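Local coordinates for replicase polyprotein 1a (Avian infectious bronchitis virus, PDB 3LD1) that is of unestablished function in this fragment of non-structural protein 2, part of the viral replicase precursor polyprotein, at residues Phe59-Val64 with Asp87-Ser92; Asp17-Tyr22 with Gln38-Asn43; Ser80-Leu85 with Pro93-Tyr98; Lys103-Trp108 with Lys139-Ala144. The protein carries 3 engineered substitutions. One frame throughout, in Å; residues are numbered along the deposited sequence.

All four contacts lie in the N-terminal part of this elongated chain, on one side of its centre. Interaction 2 closes before interaction 1 opens, interactions 1 and 3 interleave along the sequence and share helix 82-89, and interaction 4 follows after helix 93-103. The centres of interactions 1 and 2, and of 1 and 3, are about 11 Å apart; those of 1 and 4 are about 24 Å apart, and no atoms of the two touch. Residues 17-22, the end of helix 13-20 and the turn after it, tie the group together: Tyr22 OH meets Gly90 O, Phe21 packs on Phe94 and Tyr98, and Asp17 OD1 reaches Lys139 N. The four-stranded sheet and the helices packed against it thus form one continuous region.

Interaction 1. Residues Phe59-Val64 with Asp87-Ser92; sequences FLLKGV and DIFGVS
Phe89 drives the edge of its ring into the face of Phe59, an edge-to-face pair with centroids 4.5 Å apart and planes at 53°. Phe89 CD2 sits over the middle of the Phe59 ring and comes 3.6 Å from Phe59 CD2, so a partly positive C-H edge meets the electron-rich face. Two atoms further round the ring, Phe89 CZ lies 3.6 Å from Leu61 CD2, which approaches in the plane of the ring. The carbonyl Ile88 O comes to 3.8 Å from Phe59 CE1, while Ile88 CG2 covers one face of Phe89 near its rim. Phe59 and Leu61 are alternate residues of strand 57-64, which runs between strands 50-54 and 4-8 in a mixed four-stranded sheet; that spacing sends both apolar side chains to the side where the end of helix 82-89 packs. In Phe89, CG lies beside the backbone N and anti to the carbonyl carbon (chi1 -66°), directing the ring toward the strand. Gly90, the first residue past the helix, has a positive phi of 91°, which suits glycine, and its carbonyl oxygen is bonded to Tyr22 OH. Further on, Ser92 OG accepts a hydrogen bond from Ala95 N and so caps helix 93-103.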
loop_
_atom_site.group_PDB
_atom_site.type_symbol
_atom_site.label_atom_id
_atom_site.label_comp_id
_atom_site.label_asym_id
_atom_site.label_seq_id
_atom_site.Cartn_x
_atom_site.Cartn_y
_atom_site.Cartn_z
ATOM N N PHE A 59 -2.247 27.026 21.314
ATOM C CA PHE A 59 -2.726 28.327 20.794
ATOM C C PHE A 59 -4.023 28.081 20.113
ATOM O O PHE A 59 -4.386 26.919 19.817
ATOM C CB PHE A 59 -1.778 29.045 19.818
ATOM C CG PHE A 59 -0.426 29.435 20.415
ATOM C CD1 PHE A 59 -0.119 30.764 20.655
ATOM C CD2 PHE A 59 0.564 28.461 20.678
ATOM C CE1 PHE A 59 1.150 31.118 21.171
ATOM C CE2 PHE A 59 1.817 28.791 21.194
ATOM C CZ PHE A 59 2.122 30.120 21.442
ATOM N N LEU A 60 -4.719 29.175 19.870
ATOM C CA LEU A 60 -5.898 29.126 19.044
ATOM C C LEU A 60 -5.588 29.851 17.722
ATOM O O LEU A 60 -4.993 30.966 17.755
ATOM C CB LEU A 60 -7.052 29.820 19.754
ATOM C CG LEU A 60 -7.284 29.545 21.251
ATOM C CD1 LEU A 60 -8.531 30.365 21.686
ATOM C CD2 LEU A 60 -7.371 28.028 21.643
ATOM N N LEU A 61 -6.005 29.236 16.594
ATOM C CA LEU A 61 -5.865 29.836 15.254
ATOM C C LEU A 61 -7.196 30.023 14.567
ATOM O O LEU A 61 -8.162 29.390 14.897
ATOM C CB LEU A 61 -4.918 29.026 14.343
ATOM C CG LEU A 61 -3.597 28.474 14.909
ATOM C CD1 LEU A 61 -3.102 27.244 14.184
ATOM C CD2 LEU A 61 -2.541 29.501 14.934
ATOM N N LYS A 62 -7.190 30.886 13.578
ATOM C CA LYS A 62 -8.319 31.153 12.730
ATOM C C LYS A 62 -7.871 31.606 11.304
ATOM O O LYS A 62 -7.232 32.670 11.140
ATOM C CB LYS A 62 -9.112 32.279 13.352
ATOM C CG LYS A 62 -10.497 32.420 12.774
ATOM C CD LYS A 62 -11.049 33.794 13.036
ATOM C CE LYS A 62 -12.497 33.790 12.808
ATOM N NZ LYS A 62 -13.058 33.391 14.118
ATOM N N GLY A 63 -8.208 30.808 10.289
ATOM C CA GLY A 63 -7.853 31.171 8.939
ATOM C C GLY A 63 -8.706 32.332 8.498
ATOM O O GLY A 63 -9.922 32.346 8.748
ATOM N N VAL A 64 -8.094 33.316 7.840
ATOM C CA VAL A 64 -8.894 34.397 7.269
ATOM C C VAL A 64 -8.467 34.800 5.883
ATOM O O VAL A 64 -7.427 34.372 5.368
ATOM C CB VAL A 64 -8.858 35.655 8.128
ATOM C CG1 VAL A 64 -9.412 35.364 9.553
ATOM C CG2 VAL A 64 -7.407 36.254 8.128
ATOM N N ASP A 87 7.853 35.667 16.766
ATOM C CA ASP A 87 7.346 36.755 17.649
ATOM C C ASP A 87 6.063 36.386 18.312
ATOM O O ASP A 87 5.767 36.850 19.405
ATOM C CB ASP A 87 7.124 38.054 16.886
ATOM C CG ASP A 87 8.428 38.700 16.468
ATOM O OD1 ASP A 87 9.519 38.340 17.049
ATOM O OD2 ASP A 87 8.356 39.552 15.548
ATOM N N ILE A 88 5.298 35.537 17.648
ATOM C CA ILE A 88 4.043 35.125 18.166
ATOM C C ILE A 88 4.199 33.828 18.916
ATOM O O ILE A 88 3.690 33.734 20.031
ATOM C CB ILE A 88 3.083 34.868 17.046
ATOM C CG1 ILE A 88 2.675 36.170 16.306
ATOM C CG2 ILE A 88 1.936 34.009 17.552
ATOM C CD1 ILE A 88 2.003 35.866 15.029
ATOM N N PHE A 89 4.906 32.821 18.365
ATOM C CA PHE A 89 4.838 31.450 18.952
ATOM C C PHE A 89 6.002 31.064 19.841
ATOM O O PHE A 89 5.889 30.152 20.691
ATOM C CB PHE A 89 4.589 30.373 17.892
ATOM C CG PHE A 89 3.234 30.467 17.221
ATOM C CD1 PHE A 89 3.039 31.292 16.137
ATOM C CD2 PHE A 89 2.170 29.712 17.662
ATOM C CE1 PHE A 89 1.803 31.424 15.507
ATOM C CE2 PHE A 89 0.898 29.814 17.033
ATOM C CZ PHE A 89 0.709 30.663 15.967
ATOM N N GLY A 90 7.089 31.810 19.722
ATOM C CA GLY A 90 8.342 31.426 20.324
ATOM C C GLY A 90 9.053 30.623 19.260
ATOM O O GLY A 90 8.683 30.690 18.086
ATOM N N VAL A 91 10.064 29.863 19.668
ATOM C CA VAL A 91 10.976 29.201 18.785
ATOM C C VAL A 91 10.600 27.742 18.805
ATOM O O VAL A 91 10.266 27.202 19.860
ATOM C CB VAL A 91 12.439 29.343 19.254
ATOM C CG1 VAL A 91 13.423 28.574 18.299
ATOM C CG2 VAL A 91 12.821 30.777 19.254
ATOM N N SER A 92 10.618 27.145 17.604
ATOM C CA SER A 92 10.475 25.726 17.403
ATOM C C SER A 92 11.785 25.182 16.863
ATOM O O SER A 92 12.227 25.604 15.851
ATOM C CB SER A 92 9.340 25.424 16.420
ATOM O OG SER A 92 9.459 24.059 16.027
#

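Interaction 2. Residues Asp17-Tyr22 with Gln38-Asn43; sequences DALFFY and QKFDRN
Phe20 and Phe40 both carry CG trans to the backbone nitrogen (chi1 -175° and 164°), which swings each ring off its helix toward the other, and the two side chains slide past one another in opposite directions. This is helix-to-helix packing: the end of helix 13-20 rests on helix 30-46 mainly through two phenylalanine rings, which can fill a buried interface. Phe20 CD1 lies above one face of the Phe40 ring, offset toward the rim, and comes within 3.4 Å of Phe40 CD2. The ring planes stand at 59°, an oblique meeting in which one corner of Phe20 bears on Phe40. Phe20 CE1 also touches Phe40 CB at 3.7 Å, carrying the contact back to the root of the side chain. Leu19 comes from another direction: its CG is 4.2 Å from Phe40 CZ, near the plane of the ring, where a branched aliphatic group fits against the edge. Beyond these three side chains, Phe52 of strand 50-54 meets both Phe40 and Leu19, and Trp133 packs edge-to-face with Phe20. Arg37, of the same helix as Phe40, links two acidic side chains: its NH2 forms a salt bridge with Asp17 OD2 and its NE with Asp41 OD1, two oxygens 6.9 Å apart.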
loop_
_atom_site.group_PDB
_atom_site.type_symbol
_atom_site.label_atom_id
_atom_site.label_comp_id
_atom_site.label_asym_id
_atom_site.label_seq_id
_atom_site.Cartn_x
_atom_site.Cartn_y
_atom_site.Cartn_z
ATOM N N ASP A 17 4.111 25.268 6.350
ATOM C CA ASP A 17 4.932 24.222 6.932
ATOM C C ASP A 17 5.606 24.659 8.233
ATOM O O ASP A 17 5.631 23.896 9.252
ATOM C CB ASP A 17 6.066 23.794 5.941
ATOM C CG ASP A 17 5.598 22.817 4.859
ATOM O OD1 ASP A 17 6.325 22.700 3.858
ATOM O OD2 ASP A 17 4.554 22.142 5.036
ATOM N N ALA A 18 6.171 25.871 8.218
ATOM C CA ALA A 18 6.863 26.273 9.454
ATOM C C ALA A 18 5.852 26.410 10.566
ATOM O O ALA A 18 6.132 25.987 11.675
ATOM C CB ALA A 18 7.619 27.520 9.301
ATOM N N LEU A 19 4.701 27.038 10.285
ATOM C CA LEU A 19 3.626 27.160 11.297
ATOM C C LEU A 19 3.313 25.741 11.764
ATOM O O LEU A 19 3.592 25.395 12.892
ATOM C CB LEU A 19 2.385 27.781 10.704
ATOM C CG LEU A 19 1.094 27.795 11.543
ATOM C CD1 LEU A 19 1.312 28.457 12.911
ATOM C CD2 LEU A 19 -0.030 28.502 10.738
ATOM N N PHE A 20 2.812 24.879 10.886
ATOM C CA PHE A 20 2.479 23.517 11.331
ATOM C C PHE A 20 3.604 22.787 12.131
ATOM O O PHE A 20 3.350 21.970 13.020
ATOM C CB PHE A 20 2.036 22.608 10.155
ATOM C CG PHE A 20 1.569 21.206 10.615
ATOM C CD1 PHE A 20 0.333 21.047 11.260
ATOM C CD2 PHE A 20 2.393 20.079 10.431
ATOM C CE1 PHE A 20 -0.074 19.750 11.684
ATOM C CE2 PHE A 20 1.999 18.782 10.810
ATOM C CZ PHE A 20 0.791 18.597 11.464
ATOM N N PHE A 21 4.854 23.063 11.810
ATOM C CA PHE A 21 5.904 22.322 12.466
ATOM C C PHE A 21 6.169 22.678 13.936
ATOM O O PHE A 21 7.170 22.226 14.526
ATOM C CB PHE A 21 7.147 22.500 11.644
ATOM C CG PHE A 21 7.146 21.688 10.415
ATOM C CD1 PHE A 21 6.308 20.560 10.320
ATOM C CD2 PHE A 21 8.040 21.982 9.357
ATOM C CE1 PHE A 21 6.328 19.775 9.139
ATOM C CE2 PHE A 21 8.050 21.209 8.167
ATOM C CZ PHE A 21 7.204 20.123 8.065
ATOM N N TYR A 22 5.301 23.503 14.527
ATOM C CA TYR A 22 5.339 23.746 15.971
ATOM C C TYR A 22 4.591 22.671 16.709
ATOM O O TYR A 22 4.646 22.638 17.935
ATOM C CB TYR A 22 4.700 25.084 16.322
ATOM C CG TYR A 22 5.630 26.236 16.169
ATOM C CD1 TYR A 22 6.125 26.919 17.322
ATOM C CD2 TYR A 22 6.010 26.701 14.876
ATOM C CE1 TYR A 22 7.044 28.048 17.176
ATOM C CE2 TYR A 22 6.895 27.811 14.735
ATOM C CZ TYR A 22 7.408 28.444 15.918
ATOM O OH TYR A 22 8.246 29.457 15.833
ATOM N N GLN A 38 -3.453 16.687 7.429
ATOM C CA GLN A 38 -4.657 16.932 6.620
ATOM C C GLN A 38 -5.742 17.636 7.461
ATOM O O GLN A 38 -6.295 18.639 7.032
ATOM C CB GLN A 38 -5.141 15.634 5.919
ATOM C CG GLN A 38 -6.667 15.571 5.751
ATOM C CD GLN A 38 -7.177 14.103 5.506
ATOM O OE1 GLN A 38 -6.999 13.497 4.413
ATOM N NE2 GLN A 38 -7.804 13.529 6.556
ATOM N N LYS A 39 -6.007 17.154 8.671
ATOM C CA LYS A 39 -7.006 17.838 9.577
ATOM C C LYS A 39 -6.646 19.307 9.812
ATOM O O LYS A 39 -7.482 20.238 9.882
ATOM C CB LYS A 39 -7.029 17.123 10.936
ATOM C CG LYS A 39 -8.026 17.636 11.963
ATOM C CD LYS A 39 -8.117 16.619 13.174
ATOM C CE LYS A 39 -9.185 17.109 14.160
ATOM N NZ LYS A 39 -10.010 15.932 14.682
ATOM N N PHE A 40 -5.358 19.510 9.965
ATOM C CA PHE A 40 -4.969 20.843 10.315
ATOM C C PHE A 40 -5.135 21.761 9.082
ATOM O O PHE A 40 -5.722 22.850 9.174
ATOM C CB PHE A 40 -3.568 20.810 10.907
ATOM C CG PHE A 40 -2.905 22.142 10.969
ATOM C CD1 PHE A 40 -2.868 22.858 12.164
ATOM C CD2 PHE A 40 -2.282 22.692 9.830
ATOM C CE1 PHE A 40 -2.200 24.121 12.239
ATOM C CE2 PHE A 40 -1.623 23.927 9.883
ATOM C CZ PHE A 40 -1.578 24.646 11.092
ATOM N N ASP A 41 -4.693 21.312 7.912
ATOM C CA ASP A 41 -4.912 22.162 6.746
ATOM C C ASP A 41 -6.390 22.420 6.541
ATOM O O ASP A 41 -6.718 23.479 6.122
ATOM C CB ASP A 41 -4.372 21.528 5.479
ATOM C CG ASP A 41 -2.943 21.135 5.605
ATOM O OD1 ASP A 41 -2.162 21.693 6.503
ATOM O OD2 ASP A 41 -2.583 20.223 4.788
ATOM N N ARG A 42 -7.256 21.430 6.771
ATOM C CA ARG A 42 -8.698 21.662 6.615
ATOM C C ARG A 42 -9.200 22.704 7.589
ATOM O O ARG A 42 -9.973 23.589 7.204
ATOM C CB ARG A 42 -9.527 20.414 6.877
ATOM C CG ARG A 42 -9.436 19.335 5.882
ATOM C CD ARG A 42 -10.413 18.211 6.275
ATOM N NE ARG A 42 -10.435 17.134 5.263
ATOM C CZ ARG A 42 -10.425 15.806 5.498
ATOM N NH1 ARG A 42 -10.285 15.330 6.727
ATOM N NH2 ARG A 42 -10.503 14.942 4.483
ATOM N N ASN A 43 -8.763 22.587 8.844
ATOM C CA ASN A 43 -9.180 23.504 9.914
ATOM C C ASN A 43 -8.910 24.925 9.502
ATOM O O ASN A 43 -9.750 25.799 9.676
ATOM C CB ASN A 43 -8.419 23.237 11.223
ATOM C CG ASN A 43 -9.120 22.246 12.126
ATOM O OD1 ASN A 43 -10.342 22.202 12.133
ATOM N ND2 ASN A 43 -8.349 21.472 12.930
#

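Interaction 3. Residues Ser80-Leu85 with Pro93-Tyr98; sequences SKLADL and PFARKY
Next to Leu82, which reaches Ala95 and Arg96 across the contact, Lys81 N donates to Asp84 OD2 at 2.8 Å, with a fairly straight N-H...O angle of 158°. The oxygen uses its anti lone pair, the one turned away from OD1. Lys81 is the N-cap of helix 82-89, and the carboxylate of the third helical residue accepts from its N-H, one of the two bonds of a capping box; a lysine side chain cannot accept the other. An aspartate there probably also suits the helix dipole. The bond probably helps fix the first turn, from which Leu82 extends toward helix 93-103, the next helix along the chain. A chi1 of -171° points Leu82 outward, its two methyls over different targets. CD1 faces Ala95 CB at 4.3 Å, where a small residue accommodates the leucine, and CD2 lies 4.0 Å from Arg96 CG. The arginine chain crosses the leucine at about a right angle, offering its CG methylene, then bends at chi3, and NH2 forms a salt bridge with Glu86 OE1 of helix 82-89. Packing without direction thus joins the aliphatic parts, while the salt bridge adds a directed tie between the same two helices.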
loop_
_atom_site.group_PDB
_atom_site.type_symbol
_atom_site.label_atom_id
_atom_site.label_comp_id
_atom_site.label_asym_id
_atom_site.label_seq_id
_atom_site.Cartn_x
_atom_site.Cartn_y
_atom_site.Cartn_z
ATOM N N SER A 80 4.705 37.126 5.740
ATOM C CA SER A 80 5.428 36.934 6.990
ATOM C C SER A 80 6.649 36.032 6.865
ATOM O O SER A 80 6.647 35.148 5.996
ATOM C CB SER A 80 4.511 36.270 7.972
ATOM O OG SER A 80 3.398 37.064 8.104
ATOM N N LYS A 81 7.635 36.186 7.761
ATOM C CA LYS A 81 8.878 35.395 7.766
ATOM C C LYS A 81 8.875 34.423 8.924
ATOM O O LYS A 81 7.923 34.393 9.678
ATOM C CB LYS A 81 10.108 36.299 7.921
ATOM C CG LYS A 81 10.386 37.220 6.767
ATOM C CD LYS A 81 11.005 36.477 5.565
ATOM C CE LYS A 81 9.891 36.137 4.551
ATOM N NZ LYS A 81 9.952 37.082 3.420
ATOM N N LEU A 82 9.936 33.623 9.069
ATOM C CA LEU A 82 10.064 32.844 10.308
ATOM C C LEU A 82 10.053 33.781 11.518
ATOM O O LEU A 82 9.486 33.437 12.551
ATOM C CB LEU A 82 11.337 31.958 10.357
ATOM C CG LEU A 82 11.351 30.968 11.571
ATOM C CD1 LEU A 82 10.050 30.198 11.711
ATOM C CD2 LEU A 82 12.423 29.952 11.649
ATOM N N ALA A 83 10.689 34.949 11.367
ATOM C CA ALA A 83 10.823 35.974 12.420
ATOM C C ALA A 83 9.448 36.408 12.966
ATOM O O ALA A 83 9.244 36.494 14.185
ATOM C CB ALA A 83 11.605 37.187 11.884
ATOM N N ASP A 84 8.503 36.655 12.066
ATOM C CA ASP A 84 7.157 37.129 12.450
ATOM C C ASP A 84 6.390 36.095 13.260
ATOM O O ASP A 84 5.698 36.385 14.239
ATOM C CB ASP A 84 6.415 37.599 11.206
ATOM C CG ASP A 84 7.200 38.721 10.453
ATOM O OD1 ASP A 84 7.452 39.800 11.087
ATOM O OD2 ASP A 84 7.611 38.530 9.279
ATOM N N LEU A 85 6.633 34.868 12.868
ATOM C CA LEU A 85 6.165 33.689 13.496
ATOM C C LEU A 85 6.743 33.506 14.868
ATOM O O LEU A 85 5.999 33.208 15.808
ATOM C CB LEU A 85 6.610 32.529 12.616
ATOM C CG LEU A 85 5.997 31.171 12.779
ATOM C CD1 LEU A 85 4.576 31.194 12.412
ATOM C CD2 LEU A 85 6.671 30.312 11.793
ATOM N N PRO A 93 12.406 24.233 17.545
ATOM C CA PRO A 93 13.767 23.863 17.053
ATOM C C PRO A 93 13.652 23.177 15.684
ATOM O O PRO A 93 14.447 23.433 14.728
ATOM C CB PRO A 93 14.346 22.913 18.170
ATOM C CG PRO A 93 13.360 23.023 19.387
ATOM C CD PRO A 93 11.989 23.498 18.769
ATOM N N PHE A 94 12.641 22.335 15.586
ATOM C CA PHE A 94 12.260 21.774 14.301
ATOM C C PHE A 94 12.065 22.828 13.147
ATOM O O PHE A 94 12.753 22.747 12.091
ATOM C CB PHE A 94 11.035 20.892 14.498
ATOM C CG PHE A 94 10.585 20.157 13.252
ATOM C CD1 PHE A 94 11.511 19.633 12.317
ATOM C CD2 PHE A 94 9.230 19.931 13.019
ATOM C CE1 PHE A 94 11.060 18.882 11.140
ATOM C CE2 PHE A 94 8.793 19.222 11.839
ATOM C CZ PHE A 94 9.713 18.711 10.913
ATOM N N ALA A 95 11.144 23.769 13.306
ATOM C CA ALA A 95 11.028 24.833 12.316
ATOM C C ALA A 95 12.416 25.359 11.930
ATOM O O ALA A 95 12.732 25.439 10.768
ATOM C CB ALA A 95 10.135 26.002 12.808
ATOM N N ARG A 96 13.283 25.657 12.889
ATOM C CA ARG A 96 14.582 26.215 12.487
ATOM C C ARG A 96 15.418 25.314 11.632
ATOM O O ARG A 96 16.024 25.822 10.692
ATOM C CB ARG A 96 15.397 26.800 13.635
ATOM C CG ARG A 96 14.600 27.906 14.375
ATOM C CD ARG A 96 15.509 28.571 15.382
ATOM N NE ARG A 96 15.153 29.967 15.466
ATOM C CZ ARG A 96 15.635 30.796 16.372
ATOM N NH1 ARG A 96 16.482 30.350 17.283
ATOM N NH2 ARG A 96 15.252 32.055 16.370
ATOM N N LYS A 97 15.428 24.011 11.901
ATOM C CA LYS A 97 16.134 23.108 11.014
ATOM C C LYS A 97 15.474 23.133 9.620
ATOM O O LYS A 97 16.156 23.126 8.565
ATOM C CB LYS A 97 16.146 21.720 11.599
ATOM C CG LYS A 97 16.754 21.740 12.980
ATOM C CD LYS A 97 17.151 20.316 13.528
ATOM C CE LYS A 97 15.920 19.390 13.657
ATOM N NZ LYS A 97 15.997 18.045 14.474
ATOM N N TYR A 98 14.152 23.268 9.611
ATOM C CA TYR A 98 13.471 23.305 8.383
ATOM C C TYR A 98 13.847 24.524 7.607
ATOM O O TYR A 98 13.915 24.442 6.332
ATOM C CB TYR A 98 11.956 23.203 8.590
ATOM C CG TYR A 98 11.064 23.524 7.380
ATOM C CD1 TYR A 98 10.844 22.568 6.348
ATOM C CD2 TYR A 98 10.385 24.777 7.286
ATOM C CE1 TYR A 98 9.966 22.860 5.233
ATOM C CE2 TYR A 98 9.512 25.070 6.172
ATOM C CZ TYR A 98 9.305 24.108 5.167
ATOM O OH TYR A 98 8.467 24.391 4.079
#

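Interaction 4. Residues Lys103-Trp108 with Lys139-Ala144; sequences KTACQW and KIQVSA
Ala105 and Gln141 meet most closely: Ala105 CB stands 3.2 Å from Gln141 OE1 and 3.7 Å from Gln141 CD, and the smallness of alanine lets the amide end come so near. A chi1 of 171° and an extended chain stretch Gln141 away from its own backbone N to get there, and its OE1 is hydrogen-bonded to Ser109 OG, which probably helps hold the amide in place. Trp108 closes the other part of the tight region. The edge of its six-membered ring points at the backbone of Gln141, with CZ3 3.6 Å from Gln141 O, close to the plane of the indole. Its chi1 of 54° places CG between the backbone N and the carbonyl carbon, and the indole folds back so that one face covers Ala105 CA near the rim. The short helix 105-108 follows helix 93-103 almost at once, and here it packs against the first turn of the long helix 140-162. Trp108 NE1 donates to Leu101 O, satisfying the indole's only polar atom. The packing is looser at Val142: its CG2 is 4.2 Å from Trp108 CH2, again at the ring edge, a spot where a branched aliphatic residue can rest against the indole. Gln141 stands at the more exposed margin, partly open to solvent, whereas Ala105, Trp108 and Val142 are buried. At the start of helix 140-162, Lys139 O accepts from Val142 N at 2.8 Å and from Ser143 N at 3.0 Å, while Lys139 N is bonded to Asp17 OD1.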
loop_
_atom_site.group_PDB
_atom_site.type_symbol
_atom_site.label_atom_id
_atom_site.label_comp_id
_atom_site.label_asym_id
_atom_site.label_seq_id
_atom_site.Cartn_x
_atom_site.Cartn_y
_atom_site.Cartn_z
ATOM N N LYS A 103 17.068 26.594 2.968
ATOM C CA LYS A 103 18.274 27.303 2.653
ATOM C C LYS A 103 19.262 26.486 1.823
ATOM O O LYS A 103 19.812 26.994 0.873
ATOM C CB LYS A 103 18.950 27.835 3.934
ATOM C CG LYS A 103 18.810 29.370 4.086
ATOM C CD LYS A 103 18.530 29.895 5.555
ATOM C CE LYS A 103 18.106 31.444 5.546
ATOM N NZ LYS A 103 17.994 32.129 6.918
ATOM N N THR A 104 19.448 25.209 2.136
ATOM C CA THR A 104 20.332 24.370 1.345
ATOM C C THR A 104 19.691 23.728 0.083
ATOM O O THR A 104 20.302 22.900 -0.551
ATOM C CB THR A 104 21.010 23.281 2.232
ATOM O OG1 THR A 104 20.028 22.404 2.815
ATOM C CG2 THR A 104 21.878 23.897 3.290
ATOM N N ALA A 105 18.465 24.080 -0.298
ATOM C CA ALA A 105 17.827 23.347 -1.437
ATOM C C ALA A 105 18.512 23.719 -2.716
ATOM O O ALA A 105 18.609 22.944 -3.659
ATOM C CB ALA A 105 16.392 23.645 -1.547
ATOM N N CYS A 106 19.015 24.917 -2.714
ATOM C CA CYS A 106 19.688 25.387 -3.830
ATOM C C CYS A 106 20.863 24.408 -4.097
ATOM O O CYS A 106 21.350 24.343 -5.224
ATOM C CB CYS A 106 20.105 26.826 -3.563
ATOM S SG CYS A 106 21.310 26.985 -2.175
ATOM N N GLN A 107 21.263 23.583 -3.120
ATOM C CA GLN A 107 22.236 22.543 -3.418
ATOM C C GLN A 107 21.632 21.219 -3.590
ATOM O O GLN A 107 21.910 20.586 -4.589
ATOM C CB GLN A 107 23.340 22.390 -2.382
ATOM C CG GLN A 107 24.077 23.669 -2.128
ATOM C CD GLN A 107 24.525 23.772 -0.654
ATOM O OE1 GLN A 107 24.434 22.813 0.134
ATOM N NE2 GLN A 107 24.993 24.935 -0.283
ATOM N N TRP A 108 20.824 20.734 -2.653
ATOM C CA TRP A 108 20.444 19.323 -2.716
ATOM C C TRP A 108 19.329 18.990 -3.727
ATOM O O TRP A 108 19.103 17.827 -4.086
ATOM C CB TRP A 108 20.158 18.778 -1.328
ATOM C CG TRP A 108 19.128 19.571 -0.521
ATOM C CD1 TRP A 108 19.399 20.448 0.501
ATOM C CD2 TRP A 108 17.689 19.560 -0.663
ATOM N NE1 TRP A 108 18.239 20.994 0.984
ATOM C CE2 TRP A 108 17.170 20.461 0.309
ATOM C CE3 TRP A 108 16.790 18.896 -1.524
ATOM C CZ2 TRP A 108 15.753 20.714 0.459
ATOM C CZ3 TRP A 108 15.369 19.139 -1.396
ATOM C CH2 TRP A 108 14.869 19.999 -0.374
ATOM N N LYS A 139 5.494 21.965 1.125
ATOM C CA LYS A 139 6.380 22.403 0.063
ATOM C C LYS A 139 6.863 21.220 -0.730
ATOM O O LYS A 139 7.539 20.259 -0.241
ATOM C CB LYS A 139 7.563 23.303 0.489
ATOM C CG LYS A 139 7.889 24.405 -0.605
ATOM C CD LYS A 139 9.287 24.903 -0.595
ATOM C CE LYS A 139 9.558 26.035 -1.619
ATOM N NZ LYS A 139 8.233 26.779 -1.832
ATOM N N ILE A 140 6.491 21.291 -1.979
ATOM C CA ILE A 140 6.611 20.124 -2.796
ATOM C C ILE A 140 8.043 19.603 -2.776
ATOM O O ILE A 140 8.326 18.400 -2.548
ATOM C CB ILE A 140 6.168 20.486 -4.169
ATOM C CG1 ILE A 140 4.642 20.640 -4.182
ATOM C CG2 ILE A 140 6.651 19.480 -5.161
ATOM C CD1 ILE A 140 4.116 21.424 -5.374
ATOM N N GLN A 141 8.954 20.508 -2.999
ATOM C CA GLN A 141 10.337 20.201 -3.126
ATOM C C GLN A 141 10.871 19.516 -1.893
ATOM O O GLN A 141 11.816 18.734 -1.986
ATOM C CB GLN A 141 11.041 21.550 -3.417
ATOM C CG GLN A 141 12.574 21.630 -3.416
ATOM C CD GLN A 141 13.073 23.112 -3.196
ATOM O OE1 GLN A 141 14.107 23.503 -3.713
ATOM N NE2 GLN A 141 12.309 23.920 -2.450
ATOM N N VAL A 142 10.247 19.719 -0.731
ATOM C CA VAL A 142 10.716 19.009 0.442
ATOM C C VAL A 142 10.060 17.656 0.576
ATOM O O VAL A 142 10.751 16.613 0.772
ATOM C CB VAL A 142 10.511 19.833 1.786
ATOM C CG1 VAL A 142 10.616 18.928 3.080
ATOM C CG2 VAL A 142 11.456 21.026 1.838
ATOM N N SER A 143 8.749 17.630 0.533
ATOM C CA SER A 143 8.071 16.340 0.650
ATOM C C SER A 143 8.597 15.355 -0.430
ATOM O O SER A 143 8.952 14.197 -0.113
ATOM C CB SER A 143 6.565 16.503 0.589
ATOM O OG SER A 143 6.210 17.328 -0.519
ATOM N N ALA A 144 8.790 15.833 -1.676
ATOM C CA ALA A 144 9.206 14.866 -2.748
ATOM C C ALA A 144 10.556 14.266 -2.466
ATOM O O ALA A 144 10.760 13.070 -2.681
ATOM C CB ALA A 144 9.192 15.474 -4.073
#